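Local structure of tetratricopeptide repeat protein (Parabacteroides merdae ATCC 43184, 4R7S) at residues A184-Y187 with F188-K192; L213-L216 with R217-K221. The protein is of unknown function but, as a tetratricopeptide repeat protein, probably serves as a helical scaffold for binding other proteins or peptides. All blocks are in the same frame, centred on the assembly; numbering follows the deposited sequence.

Interaction 1: A184-Y187 with F188-K192; sequences ADLY and FMMGK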
ATOM      1  N   ALA A 184      14.476  11.853  -1.900  1.00 31.41           N
ATOM      2  CA  ALA A 184      14.283  12.847  -2.970  1.00 31.48           C
ATOM      3  C   ALA A 184      12.975  13.626  -2.745  1.00 35.52           C
ATOM      4  O   ALA A 184      12.961  14.843  -2.885  1.00 35.80           O
ATOM      5  CB  ALA A 184      14.271  12.187  -4.349  1.00 32.15           C
ATOM      6  N   ASP A 185      11.901  12.928  -2.348  1.00 32.24           N
ATOM      7  CA  ASP A 185      10.597  13.541  -2.099  1.00 32.37           C
ATOM      8  C   ASP A 185      10.696  14.520  -0.944  1.00 35.81           C
ATOM      9  O   ASP A 185      10.065  15.582  -0.989  1.00 36.62           O
ATOM     10  CB  ASP A 185       9.506  12.483  -1.835  1.00 34.50           C
ATOM     11  CG  ASP A 185       8.102  13.068  -1.875  1.00 47.49           C
ATOM     12  OD1 ASP A 185       7.697  13.562  -2.951  1.00 50.12           O
ATOM     13  OD2 ASP A 185       7.429  13.083  -0.813  1.00 48.50           O
ATOM     14  N   LEU A 186      11.493  14.172   0.075  1.00 31.78           N
ATOM     15  CA  LEU A 186      11.732  15.046   1.222  1.00 32.44           C
ATOM     16  C   LEU A 186      12.464  16.302   0.766  1.00 37.80           C
ATOM     17  O   LEU A 186      12.078  17.405   1.158  1.00 38.12           O
ATOM     18  CB  LEU A 186      12.554  14.333   2.316  1.00 32.17           C
ATOM     19  CG  LEU A 186      13.218  15.254   3.343  1.00 36.19           C
ATOM     20  CD1 LEU A 186      12.204  15.840   4.299  1.00 36.62           C
ATOM     21  CD2 LEU A 186      14.231  14.513   4.105  1.00 38.97           C
ATOM     22  N   TYR A 187      13.509  16.135  -0.073  1.00 34.17           N
ATOM     23  CA  TYR A 187      14.279  17.267  -0.573  1.00 33.59           C
ATOM     24  C   TYR A 187      13.402  18.202  -1.420  1.00 38.82           C
ATOM     25  O   TYR A 187      13.495  19.421  -1.268  1.00 38.58           O
ATOM     26  CB  TYR A 187      15.505  16.797  -1.340  1.00 33.30           C
ATOM     27  CG  TYR A 187      16.601  16.235  -0.454  1.00 33.59           C
ATOM     28  CD1 TYR A 187      16.877  16.798   0.794  1.00 35.02           C
ATOM     29  CD2 TYR A 187      17.430  15.210  -0.904  1.00 33.97           C
ATOM     30  CE1 TYR A 187      17.918  16.315   1.594  1.00 36.21           C
ATOM     31  CE2 TYR A 187      18.480  14.725  -0.117  1.00 35.18           C
ATOM     32  CZ  TYR A 187      18.712  15.272   1.137  1.00 40.09           C
ATOM     33  OH  TYR A 187      19.746  14.800   1.911  1.00 36.91           O
ATOM     34  N   PHE A 188      12.495  17.638  -2.223  1.00 35.04           N
ATOM     35  CA  PHE A 188      11.594  18.456  -3.026  1.00 34.67           C
ATOM     36  C   PHE A 188      10.673  19.244  -2.107  1.00 40.30           C
ATOM     37  O   PHE A 188      10.549  20.453  -2.288  1.00 40.39           O
ATOM     38  CB  PHE A 188      10.798  17.612  -4.012  1.00 35.53           C
ATOM     39  CG  PHE A 188       9.707  18.364  -4.739  1.00 36.87           C
ATOM     40  CD1 PHE A 188      10.004  19.176  -5.822  1.00 39.56           C
ATOM     41  CD2 PHE A 188       8.370  18.196  -4.387  1.00 39.83           C
ATOM     42  CE1 PHE A 188       8.991  19.831  -6.527  1.00 40.70           C
ATOM     43  CE2 PHE A 188       7.361  18.870  -5.072  1.00 42.68           C
ATOM     44  CZ  PHE A 188       7.677  19.681  -6.142  1.00 40.32           C
HETATM   45  N   MSE A 189      10.072  18.582  -1.092  1.00 36.96           N
HETATM   46  CA  MSE A 189       9.195  19.277  -0.148  1.00 37.10           C
HETATM   47  C   MSE A 189       9.940  20.339   0.661  1.00 41.60           C
HETATM   48  O   MSE A 189       9.306  21.200   1.261  1.00 45.49           O
HETATM   49  CB  MSE A 189       8.520  18.302   0.798  1.00 39.42           C
HETATM   50  CG  MSE A 189       7.453  17.486   0.130  1.00 47.22           C
HETATM   51 SE   MSE A 189       6.513  16.375   1.423  0.75 56.23          SE
HETATM   52  CE  MSE A 189       5.588  17.846   2.522  1.00 52.91           C
HETATM   53  N   MSE A 190      11.264  20.265   0.692  1.00 33.69           N
HETATM   54  CA  MSE A 190      12.122  21.196   1.418  1.00 32.34           C
HETATM   55  C   MSE A 190      12.534  22.396   0.561  1.00 43.05           C
HETATM   56  O   MSE A 190      13.156  23.319   1.096  1.00 45.46           O
HETATM   57  CB  MSE A 190      13.409  20.472   1.894  1.00 31.69           C
HETATM   58  CG  MSE A 190      13.216  19.638   3.120  1.00 34.55           C
HETATM   59 SE   MSE A 190      14.885  18.778   3.612  0.75 37.08          SE
HETATM   60  CE  MSE A 190      15.712  20.311   4.583  1.00 35.11           C
ATOM     61  N   GLY A 191      12.262  22.330  -0.752  1.00 40.16           N
ATOM     62  CA  GLY A 191      12.638  23.337  -1.746  1.00 38.63           C
ATOM     63  C   GLY A 191      14.035  23.110  -2.290  1.00 44.61           C
ATOM     64  O   GLY A 191      14.560  23.944  -3.030  1.00 48.10           O
ATOM     65  N   LYS A 192      14.658  21.987  -1.918  1.00 39.33           N
ATOM     66  CA  LYS A 192      16.008  21.602  -2.306  1.00 37.95           C
ATOM     67  C   LYS A 192      15.965  20.749  -3.582  1.00 42.68           C
ATOM     68  O   LYS A 192      16.317  19.557  -3.585  1.00 44.80           O
ATOM     69  CB  LYS A 192      16.692  20.863  -1.152  1.00 38.88           C
ATOM     70  CG  LYS A 192      16.959  21.728   0.085  1.00 43.74           C
ATOM     71  CD  LYS A 192      18.020  21.033   0.982  1.00 58.78           C
ATOM     72  CE  LYS A 192      18.396  21.809   2.231  1.00 68.05           C
ATOM     73  NZ  LYS A 192      19.185  23.048   1.944  1.00 68.83           N
TER
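Tyr187 O is the acceptor round which this helix end is wound: Lys192 N reaches it at 2.9 Å, while Met190 N, at 3.1 Å, makes a second and weak bond to it. Met190 N also leans weakly on Leu186 O, so one N-H is divided between two carbonyls as the helix unwinds. Just before this point the pattern is still regular, with Phe188 N on Ala184 O and Met189 N on Asp185 O. Gly191 then takes a positive phi of 87°, which suits glycine, and the chain closes in a Schellman motif that delivers Lys192 to the N-cap of the next helix, a tight turn between two consecutive helices.

The selenium of Met190, a selenomethionine like Met189, is the main side-chain link. Met190 SE lies 3.9 Å from Leu186 CG and 4.0 Å from Tyr187 CD1, close to the plane of the tyrosine ring and at its edge, a Met-aromatic contact without stacking. The CB-CG bond of Met190 is turned to the backbone N side (chi1 -79°), which carries CG past Leu186 O and brings the selenium up against both side chains. Met189 sends its selenium to within 4.1 Å of Asp185 OD2, an oxygen held chiefly by a salt bridge to Lys154.

Tyr187 OH bonds to Glu163 of helix 159-172, and its side chain touches Ala196 and Asp199 of helix 193-206; Leu186 and Met190 meet Tyr159, whereas Ala184 and Phe188 turn to helix 211-223.

Interaction 2: L213-L216 with R217-K221; sequences LYVL and RGKIK
From Leu213 to Lys221 the backbone is uninterrupted alpha helix, with Arg217, Gly218, Lys219 and Ile220 each giving its N-H to the carbonyl four residues back, the straightest being Arg217 N to Leu213 O (168°, 2.8 Å). On this frame the side chains pair off one turn apart.

Val215 and Lys219 run alongside each other and point the same way. The CG1 branch of the valine, set opposite its backbone N by a chi1 of 165°, meets Lys219 CE at 3.7 Å, the closest approach being made by the aliphatic CE, with the ammonium NZ just beyond. Leu216 and Ile220 meet more loosely through their side chains, CG to CD1 at 4.4 Å; Ile220 CD1 comes closer to the carbonyl, 3.5 Å from Leu216 O.

Such a helix, with separate rows of side chains directed at different neighbours, is consistent with the stacked antiparallel helices of the tetratricopeptide repeat family. Here Leu216 packs on helix 178-189, and Leu213 and Ile220 on both that helix and helix 193-206, while Val215 packs on helices 227-238 and 244-252.

Tyr214 and Arg217 lie side by side, with ring and guanidinium planes almost perpendicular at 88° and Tyr214 CE1 4.0 Å from Arg217 NH2. Arg217 NE forms a salt bridge with Asp233 OD2, an oxygen also bound by Lys221 NZ; this shared carboxylate would be expected to offset the two nearby positive charges. Phe204 joins the group from helix 193-206, making a cation-pi contact with Arg217 and an edge-to-face contact with the Tyr214 ring.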
ATOM      1  N   LEU A 213       8.301   8.693  -9.013  1.00 42.09           N
ATOM      2  CA  LEU A 213       9.570   9.341  -9.258  1.00 41.25           C
ATOM      3  C   LEU A 213       9.546  10.083 -10.594  1.00 44.90           C
ATOM      4  O   LEU A 213      10.207  11.123 -10.710  1.00 44.28           O
ATOM      5  CB  LEU A 213      10.755   8.363  -9.168  1.00 40.85           C
ATOM      6  CG  LEU A 213      12.093   9.044  -8.856  1.00 44.26           C
ATOM      7  CD1 LEU A 213      12.124   9.602  -7.420  1.00 43.54           C
ATOM      8  CD2 LEU A 213      13.278   8.149  -9.191  1.00 44.91           C
ATOM      9  N   TYR A 214       8.750   9.603 -11.578  1.00 41.79           N
ATOM     10  CA  TYR A 214       8.625  10.323 -12.850  1.00 41.54           C
ATOM     11  C   TYR A 214       7.837  11.610 -12.605  1.00 44.09           C
ATOM     12  O   TYR A 214       8.240  12.655 -13.105  1.00 43.20           O
ATOM     13  CB  TYR A 214       7.982   9.464 -13.948  1.00 43.84           C
ATOM     14  CG  TYR A 214       8.954   8.590 -14.712  1.00 46.55           C
ATOM     15  CD1 TYR A 214       9.679   9.095 -15.789  1.00 48.68           C
ATOM     16  CD2 TYR A 214       9.124   7.248 -14.383  1.00 47.69           C
ATOM     17  CE1 TYR A 214      10.585   8.299 -16.494  1.00 49.38           C
ATOM     18  CE2 TYR A 214      10.015   6.434 -15.093  1.00 48.98           C
ATOM     19  CZ  TYR A 214      10.727   6.959 -16.164  1.00 58.17           C
ATOM     20  OH  TYR A 214      11.565   6.154 -16.910  1.00 59.10           O
ATOM     21  N   VAL A 215       6.774  11.558 -11.758  1.00 41.16           N
ATOM     22  CA  VAL A 215       5.984  12.750 -11.377  1.00 40.78           C
ATOM     23  C   VAL A 215       6.916  13.740 -10.666  1.00 44.00           C
ATOM     24  O   VAL A 215       6.949  14.909 -11.037  1.00 43.58           O
ATOM     25  CB  VAL A 215       4.734  12.410 -10.514  1.00 44.41           C
ATOM     26  CG1 VAL A 215       4.144  13.654  -9.842  1.00 44.24           C
ATOM     27  CG2 VAL A 215       3.676  11.705 -11.340  1.00 44.14           C
ATOM     28  N   LEU A 216       7.710  13.240  -9.688  1.00 40.56           N
ATOM     29  CA  LEU A 216       8.681  14.008  -8.913  1.00 39.31           C
ATOM     30  C   LEU A 216       9.699  14.700  -9.831  1.00 42.79           C
ATOM     31  O   LEU A 216       9.879  15.920  -9.714  1.00 43.07           O
ATOM     32  CB  LEU A 216       9.398  13.129  -7.869  1.00 38.89           C
ATOM     33  CG  LEU A 216      10.155  13.922  -6.779  1.00 43.48           C
ATOM     34  CD1 LEU A 216       9.212  14.853  -5.987  1.00 43.74           C
ATOM     35  CD2 LEU A 216      10.916  13.009  -5.852  1.00 44.08           C
ATOM     36  N   ARG A 217      10.323  13.950 -10.765  1.00 38.06           N
ATOM     37  CA  ARG A 217      11.236  14.564 -11.731  1.00 37.67           C
ATOM     38  C   ARG A 217      10.495  15.576 -12.651  1.00 41.06           C
ATOM     39  O   ARG A 217      11.058  16.619 -13.003  1.00 41.86           O
ATOM     40  CB  ARG A 217      11.950  13.507 -12.578  1.00 36.75           C
ATOM     41  CG  ARG A 217      13.167  14.109 -13.289  1.00 39.36           C
ATOM     42  CD  ARG A 217      14.034  13.061 -13.912  1.00 46.25           C
ATOM     43  NE  ARG A 217      13.370  12.444 -15.053  1.00 46.77           N
ATOM     44  CZ  ARG A 217      13.979  11.642 -15.910  1.00 55.43           C
ATOM     45  NH1 ARG A 217      15.260  11.339 -15.749  1.00 38.98           N
ATOM     46  NH2 ARG A 217      13.310  11.126 -16.934  1.00 45.06           N
ATOM     47  N   GLY A 218       9.256  15.270 -13.008  1.00 36.30           N
ATOM     48  CA  GLY A 218       8.451  16.145 -13.857  1.00 37.50           C
ATOM     49  C   GLY A 218       8.139  17.468 -13.184  1.00 42.28           C
ATOM     50  O   GLY A 218       8.256  18.538 -13.798  1.00 42.00           O
ATOM     51  N   LYS A 219       7.798  17.395 -11.881  1.00 37.96           N
ATOM     52  CA  LYS A 219       7.476  18.546 -11.052  1.00 36.68           C
ATOM     53  C   LYS A 219       8.684  19.449 -10.886  1.00 41.53           C
ATOM     54  O   LYS A 219       8.533  20.683 -10.885  1.00 41.64           O
ATOM     55  CB  LYS A 219       6.952  18.092  -9.704  1.00 37.69           C
ATOM     56  CG  LYS A 219       5.470  17.771  -9.704  1.00 39.01           C
ATOM     57  CD  LYS A 219       5.004  17.673  -8.274  1.00 43.48           C
ATOM     58  CE  LYS A 219       3.701  16.941  -8.110  1.00 47.56           C
ATOM     59  NZ  LYS A 219       3.679  16.189  -6.823  1.00 43.94           N
ATOM     60  N   ILE A 220       9.891  18.845 -10.794  1.00 38.18           N
ATOM     61  CA  ILE A 220      11.140  19.604 -10.660  1.00 37.95           C
ATOM     62  C   ILE A 220      11.440  20.250 -11.990  1.00 43.83           C
ATOM     63  O   ILE A 220      11.676  21.462 -12.025  1.00 45.05           O
ATOM     64  CB  ILE A 220      12.312  18.745 -10.129  1.00 40.47           C
ATOM     65  CG1 ILE A 220      12.138  18.483  -8.613  1.00 39.48           C
ATOM     66  CG2 ILE A 220      13.657  19.407 -10.430  1.00 40.96           C
ATOM     67  CD1 ILE A 220      12.778  17.182  -8.107  1.00 40.83           C
ATOM     68  N   LYS A 221      11.336  19.475 -13.095  1.00 40.41           N
ATOM     69  CA  LYS A 221      11.529  20.004 -14.450  1.00 40.24           C
ATOM     70  C   LYS A 221      10.599  21.206 -14.662  1.00 45.82           C
ATOM     71  O   LYS A 221      11.068  22.232 -15.175  1.00 46.73           O
ATOM     72  CB  LYS A 221      11.304  18.919 -15.500  1.00 41.87           C
ATOM     73  CG  LYS A 221      12.502  18.004 -15.622  1.00 44.24           C
ATOM     74  CD  LYS A 221      12.209  16.849 -16.543  1.00 46.01           C
ATOM     75  CE  LYS A 221      13.457  16.034 -16.782  1.00 46.49           C
ATOM     76  NZ  LYS A 221      13.123  14.686 -17.320  1.00 54.96           N
TER

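In the fold
Interactions 1 and 2 follow each other along the chain, on helices 178-189 and 211-223, with helix 193-206 between them in sequence. Their centres are 11 Å apart and they touch directly: Phe188 CD1 lies 3.6 Å from Ile220 CG1, and Leu216 CD1 comes within 3.7 Å of Phe188 CB. Leu216 CD2 also packs on Ala184 CB, at 3.8 Å. Thus a helix end and a mid-helix turn share a largely apolar seam, and helix 193-206 packs against both. Their centres lie about 22 and 21 Å from the centre of the chain, on the same side of it. The pair illustrates how an all-helical repeat array is built by successive helices packing on one another.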